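Local coordinates for protein LYND (PDB 4V1T) that probably acts as a YcaO-type heterocyclase that uses ATP and magnesium to cyclodehydrate residues of a precursor peptide into azoline rings, as in cyanobactin biosynthesis, at residues A260-E263 with I264-I268; E575-F578 with V579-Q583; V638-V641 with N642-G645. All coordinates share one frame; numbering follows the deposited sequence.

Contact 1: residues A260-E263 with I264-I268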
loop_
_atom_site.group_PDB
_atom_site.type_symbol
_atom_site.label_atom_id
_atom_site.label_comp_id
_atom_site.label_asym_id
_atom_site.label_seq_id
_atom_site.Cartn_x
_atom_site.Cartn_y
_atom_site.Cartn_z
ATOM N N ALA B 260 -19.092 -3.471 -18.491
ATOM C CA ALA B 260 -20.310 -3.745 -17.740
ATOM C C ALA B 260 -20.916 -5.089 -18.155
ATOM O O ALA B 260 -21.407 -5.846 -17.314
ATOM C CB ALA B 260 -21.313 -2.633 -17.938
ATOM N N ALA B 261 -20.888 -5.379 -19.452
ATOM C CA ALA B 261 -21.432 -6.639 -19.953
ATOM C C ALA B 261 -20.742 -7.850 -19.300
ATOM O O ALA B 261 -21.401 -8.801 -18.878
ATOM C CB ALA B 261 -21.299 -6.708 -21.468
ATOM N N THR B 262 -19.419 -7.789 -19.209
ATOM C CA THR B 262 -18.631 -8.847 -18.592
ATOM C C THR B 262 -19.017 -9.056 -17.131
ATOM O O THR B 262 -19.192 -10.187 -16.677
ATOM C CB THR B 262 -17.128 -8.519 -18.676
ATOM O OG1 THR B 262 -16.748 -8.414 -20.049
ATOM C CG2 THR B 262 -16.291 -9.599 -18.006
ATOM N N GLU B 263 -19.149 -7.959 -16.388
ATOM C CA GLU B 263 -19.465 -8.047 -14.966
ATOM C C GLU B 263 -20.917 -8.468 -14.740
ATOM O O GLU B 263 -21.250 -9.091 -13.720
ATOM C CB GLU B 263 -19.174 -6.721 -14.269
ATOM C CG GLU B 263 -17.702 -6.355 -14.229
ATOM C CD GLU B 263 -16.850 -7.369 -13.481
ATOM O OE1 GLU B 263 -17.324 -7.930 -12.470
ATOM O OE2 GLU B 263 -15.697 -7.596 -13.897
ATOM N N ILE B 264 -21.775 -8.134 -15.691
ATOM C CA ILE B 264 -23.150 -8.587 -15.651
ATOM C C ILE B 264 -23.175 -10.110 -15.808
ATOM O O ILE B 264 -23.845 -10.803 -15.062
ATOM C CB ILE B 264 -23.997 -7.913 -16.743
ATOM C CG1 ILE B 264 -24.302 -6.468 -16.340
ATOM C CG2 ILE B 264 -25.323 -8.656 -16.942
ATOM C CD1 ILE B 264 -24.740 -5.579 -17.496
ATOM N N ALA B 265 -22.431 -10.604 -16.791
ATOM C CA ALA B 265 -22.329 -12.038 -17.047
ATOM C C ALA B 265 -21.763 -12.771 -15.839
ATOM O O ALA B 265 -22.279 -13.805 -15.433
ATOM C CB ALA B 265 -21.469 -12.298 -18.269
ATOM N N LYS B 266 -20.710 -12.218 -15.258
ATOM C CA LYS B 266 -20.079 -12.829 -14.117
ATOM C C LYS B 266 -21.018 -12.869 -12.929
ATOM O O LYS B 266 -20.995 -13.823 -12.152
ATOM C CB LYS B 266 -18.793 -12.091 -13.747
ATOM C CG LYS B 266 -17.614 -12.411 -14.655
ATOM C CD LYS B 266 -16.288 -12.148 -13.973
ATOM C CE LYS B 266 -15.933 -10.686 -14.002
ATOM N NZ LYS B 266 -15.069 -10.300 -12.863
ATOM N N TRP B 267 -21.849 -11.843 -12.782
ATOM C CA TRP B 267 -22.823 -11.837 -11.695
ATOM C C TRP B 267 -23.903 -12.903 -11.861
ATOM O O TRP B 267 -24.205 -13.636 -10.918
ATOM C CB TRP B 267 -23.502 -10.471 -11.538
ATOM C CG TRP B 267 -24.606 -10.559 -10.558
ATOM C CD1 TRP B 267 -25.939 -10.598 -10.831
ATOM C CD2 TRP B 267 -24.483 -10.697 -9.141
ATOM N NE1 TRP B 267 -26.656 -10.732 -9.672
ATOM C CE2 TRP B 267 -25.785 -10.789 -8.617
ATOM C CE3 TRP B 267 -23.396 -10.733 -8.262
ATOM C CZ2 TRP B 267 -26.035 -10.914 -7.258
ATOM C CZ3 TRP B 267 -23.644 -10.867 -6.907
ATOM C CH2 TRP B 267 -24.953 -10.959 -6.419
ATOM N N ILE B 268 -24.492 -12.979 -13.050
ATOM C CA ILE B 268 -25.604 -13.907 -13.277
ATOM C C ILE B 268 -25.124 -15.348 -13.164
ATOM O O ILE B 268 -25.866 -16.217 -12.676
ATOM C CB ILE B 268 -26.302 -13.692 -14.646
ATOM C CG1 ILE B 268 -25.303 -13.821 -15.797
ATOM C CG2 ILE B 268 -26.975 -12.329 -14.676
ATOM C CD1 ILE B 268 -25.930 -13.775 -17.173
HETATM O O HOH W 1 -15.442 -8.510 -10.495
#
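I264 packs back against the carbonyl oxygen of A260, one turn earlier in helix 250-275, and forms the tight side of this contact. With CG1 beside its own backbone N (chi1 -75°), the side chain brings I264 CG1 to 3.1 Å from A260 O, the same oxygen that accepts the bond from I264 N at 2.8 Å. A260 packs on L192 of strand 189-196, and A261 and I264 on L134 of helix 124-135. The looser, polar part, still buried but holding an ordered water, is E263 with K266. Their chains run alongside each other in the same direction, the glutamate bent at chi2 (-61°) and the lysine at chi3, and K266 NZ reaches E263 OE2 at 3.0 Å in a salt bridge whose hydrogen bonds are weak. One water spans the pair, donating to E263 OE1 at 2.8 Å and accepting from K266 NZ. The ammonium also donates to the backbone oxygen of S296 in the second subunit. Replacing E263 by an alanine would probably leave the K266 ammonium without its carboxylate mate and the bridging water with one grip fewer. T262 OG1, meanwhile, is hydrogen-bonded to S251 OG of the second subunit. E263 and K266 thus form an i to i+3 salt bridge on a helix buried in the subunit interface.

Contact 2: residues E575-F578 with V579-Q583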
loop_
_atom_site.group_PDB
_atom_site.type_symbol
_atom_site.label_atom_id
_atom_site.label_comp_id
_atom_site.label_asym_id
_atom_site.label_seq_id
_atom_site.Cartn_x
_atom_site.Cartn_y
_atom_site.Cartn_z
ATOM N N GLU B 575 15.109 8.997 26.453
ATOM C CA GLU B 575 14.542 8.895 25.116
ATOM C C GLU B 575 15.451 9.605 24.117
ATOM O O GLU B 575 15.526 10.834 24.119
ATOM C CB GLU B 575 13.150 9.524 25.080
ATOM C CG GLU B 575 12.393 9.267 23.790
ATOM C CD GLU B 575 12.154 7.801 23.573
ATOM O OE1 GLU B 575 11.616 7.152 24.493
ATOM O OE2 GLU B 575 12.518 7.306 22.492
ATOM N N PRO B 576 16.124 8.843 23.239
ATOM C CA PRO B 576 17.093 9.482 22.343
ATOM C C PRO B 576 16.436 10.395 21.293
ATOM O O PRO B 576 17.099 11.273 20.745
ATOM C CB PRO B 576 17.778 8.286 21.679
ATOM C CG PRO B 576 16.724 7.229 21.646
ATOM C CD PRO B 576 15.903 7.425 22.892
ATOM N N TYR B 577 15.144 10.192 21.047
ATOM C CA TYR B 577 14.437 10.883 19.977
ATOM C C TYR B 577 14.327 12.410 20.185
ATOM O O TYR B 577 14.429 13.186 19.233
ATOM C CB TYR B 577 13.033 10.300 19.831
ATOM C CG TYR B 577 12.173 11.037 18.824
ATOM C CD1 TYR B 577 12.208 10.699 17.474
ATOM C CD2 TYR B 577 11.325 12.065 19.219
ATOM C CE1 TYR B 577 11.427 11.365 16.550
ATOM C CE2 TYR B 577 10.539 12.742 18.301
ATOM C CZ TYR B 577 10.591 12.384 16.970
ATOM O OH TYR B 577 9.808 13.037 16.051
ATOM N N PHE B 578 14.097 12.834 21.421
ATOM C CA PHE B 578 13.978 14.260 21.709
ATOM C C PHE B 578 15.263 14.990 21.325
ATOM O O PHE B 578 15.223 16.044 20.689
ATOM C CB PHE B 578 13.654 14.489 23.186
ATOM C CG PHE B 578 12.383 13.825 23.643
ATOM C CD1 PHE B 578 11.326 13.624 22.766
ATOM C CD2 PHE B 578 12.244 13.401 24.952
ATOM C CE1 PHE B 578 10.164 13.012 23.183
ATOM C CE2 PHE B 578 11.078 12.791 25.375
ATOM C CZ PHE B 578 10.037 12.595 24.489
ATOM N N VAL B 579 16.399 14.405 21.694
ATOM C CA VAL B 579 17.691 15.010 21.436
ATOM C C VAL B 579 17.994 15.057 19.937
ATOM O O VAL B 579 18.482 16.062 19.421
ATOM C CB VAL B 579 18.809 14.241 22.145
ATOM C CG1 VAL B 579 20.175 14.812 21.783
ATOM C CG2 VAL B 579 18.616 14.286 23.665
ATOM N N GLN B 580 17.696 13.965 19.248
ATOM C CA GLN B 580 17.913 13.874 17.817
ATOM C C GLN B 580 17.088 14.893 17.055
ATOM O O GLN B 580 17.546 15.462 16.071
ATOM C CB GLN B 580 17.561 12.475 17.318
ATOM C CG GLN B 580 18.527 11.392 17.757
ATOM C CD GLN B 580 18.022 10.005 17.417
ATOM O OE1 GLN B 580 17.908 9.148 18.291
ATOM N NE2 GLN B 580 17.716 9.777 16.142
ATOM N N LEU B 581 15.861 15.120 17.506
ATOM C CA LEU B 581 14.974 16.057 16.826
ATOM C C LEU B 581 15.432 17.493 17.013
ATOM O O LEU B 581 15.376 18.284 16.070
ATOM C CB LEU B 581 13.542 15.910 17.319
ATOM C CG LEU B 581 12.485 16.658 16.502
ATOM C CD1 LEU B 581 12.398 16.131 15.075
ATOM C CD2 LEU B 581 11.147 16.550 17.184
ATOM N N GLN B 582 15.884 17.828 18.220
ATOM C CA GLN B 582 16.442 19.156 18.487
ATOM C C GLN B 582 17.593 19.455 17.536
ATOM O O GLN B 582 17.706 20.565 17.015
ATOM C CB GLN B 582 16.938 19.263 19.925
ATOM C CG GLN B 582 15.845 19.456 20.953
ATOM C CD GLN B 582 16.404 19.789 22.325
ATOM O OE1 GLN B 582 17.129 18.988 22.928
ATOM N NE2 GLN B 582 16.071 20.976 22.823
ATOM N N GLN B 583 18.445 18.456 17.320
ATOM C CA GLN B 583 19.592 18.609 16.438
ATOM C C GLN B 583 19.126 18.772 14.998
ATOM O O GLN B 583 19.657 19.592 14.248
ATOM C CB GLN B 583 20.539 17.408 16.562
ATOM C CG GLN B 583 21.775 17.490 15.674
ATOM C CD GLN B 583 22.623 18.721 15.943
ATOM O OE1 GLN B 583 22.777 19.146 17.086
ATOM N NE2 GLN B 583 23.180 19.299 14.889
#
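Y577 and L581, one turn apart in helix 576-587, make the apolar part of the contact. Their side chains run alongside each other, and the leucine methyl CD2 approaches the ring obliquely, with L581 CD2 at 4.0 Å from Y577 CE2 and close to the phenol oxygen as well. Both chains leave the backbone on the far side from N (chi1 175° for Y577, -169° for L581), which sends them out on the same face toward helix 630-649. A second apolar grouping lies around the next aromatic: CG of E575 sits 4.0 Å above the plane of the F578 ring, over its centre, while CD1 of F578 lies in plane at the edge of the Y577 ring.

Backbone hydrogen bonds tie the two segments together. P576 O accepts from Q580 N at 3.1 Å in the carbonyl plane, Y577 O from L581 N at 3.0 Å, and F578 O from Q582 N at 3.1 Å. On the exposed side, Q580 CG lies against the P576 carbonyl oxygen, 3.3 Å from P576 O.

The polar tips turn to other parts of the chain. Y577 OH bonds the backbone oxygen of L379, E575 forms a salt bridge with K411, and Q582 NE2 donates to L592 O. Together these features describe the N-terminal turns of an amphipathic helix, packed by its i, i+4 tyrosine-leucine pair against helix 630-649 within the YcaO domain.

Contact 3: residues V638-V641 with N642-G645. With MG (magnesium ion), chain N.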
loop_
_atom_site.group_PDB
_atom_site.type_symbol
_atom_site.label_atom_id
_atom_site.label_comp_id
_atom_site.label_asym_id
_atom_site.label_seq_id
_atom_site.Cartn_x
_atom_site.Cartn_y
_atom_site.Cartn_z
ATOM N N VAL B 638 5.842 17.514 20.691
ATOM C CA VAL B 638 6.936 17.795 19.777
ATOM C C VAL B 638 6.673 17.261 18.369
ATOM O O VAL B 638 7.206 17.803 17.403
ATOM C CB VAL B 638 8.253 17.231 20.334
ATOM C CG1 VAL B 638 8.342 15.704 20.154
ATOM C CG2 VAL B 638 9.411 17.916 19.682
ATOM N N THR B 639 5.864 16.205 18.245
ATOM C CA THR B 639 5.489 15.702 16.922
ATOM C C THR B 639 4.386 16.577 16.320
ATOM O O THR B 639 4.195 16.614 15.103
ATOM C CB THR B 639 5.020 14.233 16.959
ATOM O OG1 THR B 639 4.025 14.070 17.965
ATOM C CG2 THR B 639 6.182 13.297 17.243
ATOM N N GLU B 640 3.663 17.292 17.170
ATOM C CA GLU B 640 2.662 18.221 16.673
ATOM C C GLU B 640 3.335 19.464 16.064
ATOM O O GLU B 640 2.818 20.035 15.094
ATOM C CB GLU B 640 1.687 18.640 17.791
ATOM C CG GLU B 640 0.322 19.050 17.258
ATOM C CD GLU B 640 -0.726 19.192 18.337
ATOM O OE1 GLU B 640 -0.732 20.220 19.061
ATOM O OE2 GLU B 640 -1.553 18.264 18.448
ATOM N N VAL B 641 4.475 19.885 16.620
ATOM C CA VAL B 641 5.164 21.054 16.072
ATOM C C VAL B 641 5.735 20.645 14.730
ATOM O O VAL B 641 5.743 21.446 13.797
ATOM C CB VAL B 641 6.270 21.661 17.005
ATOM C CG1 VAL B 641 5.863 21.593 18.461
ATOM C CG2 VAL B 641 7.606 20.993 16.822
ATOM N N ASN B 642 6.206 19.396 14.641
ATOM C CA ASN B 642 6.627 18.814 13.368
ATOM C C ASN B 642 5.493 18.895 12.368
ATOM O O ASN B 642 5.660 19.395 11.254
ATOM C CB ASN B 642 7.035 17.341 13.528
ATOM C CG ASN B 642 8.339 17.160 14.280
ATOM O OD1 ASN B 642 9.126 18.091 14.432
ATOM N ND2 ASN B 642 8.582 15.936 14.745
ATOM N N GLN B 643 4.338 18.400 12.794
ATOM C CA GLN B 643 3.138 18.333 11.968
ATOM C C GLN B 643 2.725 19.703 11.423
ATOM O O GLN B 643 2.445 19.852 10.237
ATOM C CB GLN B 643 2.003 17.724 12.800
ATOM C CG GLN B 643 0.649 17.653 12.131
ATOM C CD GLN B 643 -0.403 17.058 13.054
ATOM O OE1 GLN B 643 -0.449 17.366 14.243
ATOM N NE2 GLN B 643 -1.249 16.196 12.515
ATOM N N ILE B 644 2.691 20.698 12.301
ATOM C CA ILE B 644 2.227 22.041 11.934
ATOM C C ILE B 644 3.244 22.818 11.090
ATOM O O ILE B 644 2.870 23.502 10.142
ATOM C CB ILE B 644 1.917 22.870 13.201
ATOM C CG1 ILE B 644 0.737 22.262 13.953
ATOM C CG2 ILE B 644 1.602 24.324 12.850
ATOM C CD1 ILE B 644 0.769 22.516 15.447
ATOM N N GLY B 645 4.523 22.704 11.431
ATOM C CA GLY B 645 5.503 23.666 10.962
ATOM C C GLY B 645 6.493 23.279 9.891
ATOM O O GLY B 645 6.719 24.061 8.967
HETATM MG MG MG N . -3.323 17.835 19.367
HETATM O O HOH W 2 -2.675 17.348 15.729
HETATM O O HOH W 3 -3.024 19.865 20.310
HETATM O O HOH W 4 -2.024 17.227 20.919
HETATM O O HOH W 5 -4.706 17.556 20.867
#
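E640 and Q643 meet in the magnesium and ADP site of the YcaO domain, on helix 630-649, where the helix widens into a pi-type turn at 642-645. From CA, the E640 CB bond points away from the second segment, and CG swings to the side far from the backbone N (chi1 -154°). There E640 CG meets two neighbours, Q643 OE1 at 3.5 Å and I644 CD1 at 3.9 Å; the isoleucine methyl also lies against the E640 carbonyl oxygen, which accepts a bond from I644 N. Beyond CG the chain is extended and carries the carboxylate outward, its plane 30° from that of the Q643 amide. A water lies between these two groups, 2.7 Å from Q643 OE1, while Q643 NE2 bonds S407.

The two carboxylate oxygens have different tasks. OE2 binds the magnesium ion directly and also receives K409 NZ. OE1 takes the backbone N of F624, which should restrict rotation of the group. Three waters and two atoms from elsewhere complete the metal's six ligands. One of those waters closes a ring with the carboxylate: bound to magnesium at 2.3 Å, it donates to E640 OE1 at 2.6 Å, while E640 OE2 holds the metal at 2.0 Å.

How the contacts relate
Along the chain the three contacts follow in series, each within a single helix: contact 1 on 250-275, contact 2 on 576-587 and contact 3 on 630-649. Contact 1 stands apart, its centre about 57 Å from that of contact 2 and about 50 Å from that of contact 3, across the centre of the chain, where its helix meets the second subunit. Contacts 2 and 3 share the YcaO domain, with centres about 14 Å apart, and their helices touch by packing: L581 CD2 is 3.3 Å from V638 CG2, and Y577 OH packs 3.4 Å from N642 ND2. Helix 576-587 thus backs the helix that carries the magnesium ligand, whereas contact 1 belongs to a distant, dimer-forming region.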